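Local coordinates for designed helical repeat protein (Synthetic construct, PDB 5CWQ) that has no known natural function, being a de novo designed helical repeat protein built to fold into a stack of antiparallel helices, at residues A127-L131 with A160-L164. Numbering follows the deposited sequence.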
ATOM      1  N   ALA A 127       3.042  -8.977   0.120  1.00 32.16           N
ATOM      2  CA  ALA A 127       3.357  -7.843   0.979  1.00 28.89           C
ATOM      3  C   ALA A 127       4.812  -7.891   1.422  1.00 29.40           C
ATOM      4  O   ALA A 127       5.486  -6.862   1.492  1.00 27.27           O
ATOM      5  CB  ALA A 127       2.436  -7.822   2.191  1.00 28.63           C
ATOM      6  N   GLN A 128       5.294  -9.091   1.730  1.00 32.68           N
ATOM      7  CA  GLN A 128       6.682  -9.264   2.130  1.00 36.54           C
ATOM      8  C   GLN A 128       7.610  -8.925   0.966  1.00 37.04           C
ATOM      9  O   GLN A 128       8.658  -8.310   1.159  1.00 37.29           O
ATOM     10  CB  GLN A 128       6.930 -10.696   2.616  1.00 41.59           C
ATOM     11  CG  GLN A 128       8.344 -10.949   3.131  1.00 46.80           C
ATOM     12  CD  GLN A 128       8.705 -10.074   4.319  1.00 49.97           C
ATOM     13  OE1 GLN A 128       7.858  -9.760   5.156  1.00 50.78           O
ATOM     14  NE2 GLN A 128       9.968  -9.670   4.393  1.00 51.80           N
ATOM     15  N   ARG A 129       7.213  -9.321  -0.241  1.00 38.79           N
ATOM     16  CA  ARG A 129       8.005  -9.054  -1.438  1.00 43.45           C
ATOM     17  C   ARG A 129       8.170  -7.557  -1.679  1.00 36.98           C
ATOM     18  O   ARG A 129       9.289  -7.058  -1.784  1.00 36.32           O
ATOM     19  CB  ARG A 129       7.362  -9.699  -2.668  1.00 55.64           C
ATOM     20  CG  ARG A 129       7.550 -11.206  -2.769  1.00 70.91           C
ATOM     21  CD  ARG A 129       6.689 -11.778  -3.888  1.00 83.65           C
ATOM     22  NE  ARG A 129       6.762 -13.235  -3.970  1.00 96.37           N
ATOM     23  CZ  ARG A 129       6.020 -13.976  -4.787  1.00105.15           C
ATOM     24  NH1 ARG A 129       5.137 -13.403  -5.596  1.00106.19           N
ATOM     25  NH2 ARG A 129       6.156 -15.295  -4.794  1.00110.27           N
ATOM     26  N   VAL A 130       7.052  -6.846  -1.770  1.00 33.31           N
ATOM     27  CA  VAL A 130       7.083  -5.422  -2.074  1.00 32.47           C
ATOM     28  C   VAL A 130       7.783  -4.656  -0.951  1.00 30.09           C
ATOM     29  O   VAL A 130       8.439  -3.640  -1.196  1.00 29.22           O
ATOM     30  CB  VAL A 130       5.658  -4.859  -2.298  1.00 32.91           C
ATOM     31  CG1 VAL A 130       4.833  -4.943  -1.025  1.00 33.70           C
ATOM     32  CG2 VAL A 130       5.719  -3.429  -2.809  1.00 32.44           C
ATOM     33  N   LEU A 131       7.646  -5.157   0.275  1.00 29.68           N
ATOM     34  CA  LEU A 131       8.346  -4.589   1.421  1.00 29.86           C
ATOM     35  C   LEU A 131       9.853  -4.607   1.190  1.00 30.90           C
ATOM     36  O   LEU A 131      10.539  -3.607   1.402  1.00 30.41           O
ATOM     37  CB  LEU A 131       7.999  -5.360   2.695  1.00 32.85           C
ATOM     38  CG  LEU A 131       8.846  -5.067   3.936  1.00 37.02           C
ATOM     39  CD1 LEU A 131       8.722  -3.610   4.335  1.00 36.85           C
ATOM     40  CD2 LEU A 131       8.435  -5.973   5.081  1.00 39.62           C
ATOM     41  N   ALA A 160       2.846  -1.879   2.901  1.00 23.60           N
ATOM     42  CA  ALA A 160       3.191  -3.295   2.930  1.00 23.39           C
ATOM     43  C   ALA A 160       3.078  -3.855   4.346  1.00 24.74           C
ATOM     44  O   ALA A 160       2.569  -4.957   4.548  1.00 24.74           O
ATOM     45  CB  ALA A 160       4.596  -3.508   2.382  1.00 23.89           C
ATOM     46  N   VAL A 161       3.551  -3.089   5.323  1.00 26.22           N
ATOM     47  CA  VAL A 161       3.487  -3.510   6.718  1.00 27.46           C
ATOM     48  C   VAL A 161       2.033  -3.526   7.186  1.00 28.79           C
ATOM     49  O   VAL A 161       1.649  -4.348   8.015  1.00 29.67           O
ATOM     50  CB  VAL A 161       4.333  -2.587   7.620  1.00 25.84           C
ATOM     51  CG1 VAL A 161       4.119  -2.911   9.093  1.00 25.32           C
ATOM     52  CG2 VAL A 161       5.803  -2.728   7.267  1.00 25.99           C
ATOM     53  N   LEU A 162       1.230  -2.616   6.641  1.00 28.66           N
ATOM     54  CA  LEU A 162      -0.202  -2.599   6.914  1.00 28.66           C
ATOM     55  C   LEU A 162      -0.839  -3.894   6.429  1.00 26.93           C
ATOM     56  O   LEU A 162      -1.685  -4.477   7.105  1.00 26.00           O
ATOM     57  CB  LEU A 162      -0.871  -1.404   6.232  1.00 30.96           C
ATOM     58  CG  LEU A 162      -1.522  -0.352   7.129  1.00 34.47           C
ATOM     59  CD1 LEU A 162      -2.117   0.761   6.280  1.00 36.75           C
ATOM     60  CD2 LEU A 162      -2.593  -0.963   8.018  1.00 34.89           C
ATOM     61  N   ALA A 163      -0.427  -4.335   5.245  1.00 27.30           N
ATOM     62  CA  ALA A 163      -0.956  -5.556   4.658  1.00 27.70           C
ATOM     63  C   ALA A 163      -0.553  -6.765   5.496  1.00 28.17           C
ATOM     64  O   ALA A 163      -1.353  -7.677   5.708  1.00 28.09           O
ATOM     65  CB  ALA A 163      -0.471  -5.710   3.222  1.00 27.12           C
ATOM     66  N   LEU A 164       0.685  -6.767   5.979  1.00 28.40           N
ATOM     67  CA  LEU A 164       1.164  -7.850   6.831  1.00 30.19           C
ATOM     68  C   LEU A 164       0.377  -7.891   8.135  1.00 30.72           C
ATOM     69  O   LEU A 164      -0.003  -8.964   8.607  1.00 32.49           O
ATOM     70  CB  LEU A 164       2.657  -7.693   7.125  1.00 32.17           C
ATOM     71  CG  LEU A 164       3.603  -7.923   5.944  1.00 34.84           C
ATOM     72  CD1 LEU A 164       5.026  -7.539   6.321  1.00 35.72           C
ATOM     73  CD2 LEU A 164       3.552  -9.372   5.459  1.00 36.83           C
TER
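L164 lays its isobutyl group over A127, with CD2 3.8 Å from the A127 CB. Its other methyl, CD1, points along the facing helix toward L131. There it lies 4.0 Å from CD2 of L131, the two leucine side chains crossing at about a right angle. The same CD1 is 3.8 Å from OE1 of Q128, a van der Waals contact between a methyl and the amide oxygen. Q128 is bent at chi2 (61°), and its NE2 makes a hydrogen bond to OE2 of E132 on its own helix. That bond probably helps hold the amide beside the leucine. An alanine in place of L164 would probably open a gap beside A127 and leave the L131 methyl without its leucine neighbour, with less to pack against the Q128 amide oxygen.

Next to the leucines the helices meet through small residues. The CB of A160 sits 3.6 Å from the backbone O of A127, which accepts the helical bond from L131 N. The same methyl also meets CG1 of V130 at 3.7 Å and CB of L131. V130 chi1 is 65°, which sets CG1 between backbone N and carbonyl carbon and turns it to A160. A127 and A163 touch methyl to methyl.

Helices 117-144 and 147-171 are consecutive and form an antiparallel helical hairpin of the designed repeat protein, with local axes 8.7 Å apart at 158°. V104 of helix 90-114 touches both A127 and A163. On another side, D183 of helix 174-201 touches L131, V161 and L164. The contact is thus largely apolar: alanines permit the close approach, leucines fill the side near Q128, and cohesion rests on van der Waals fit and burial from water.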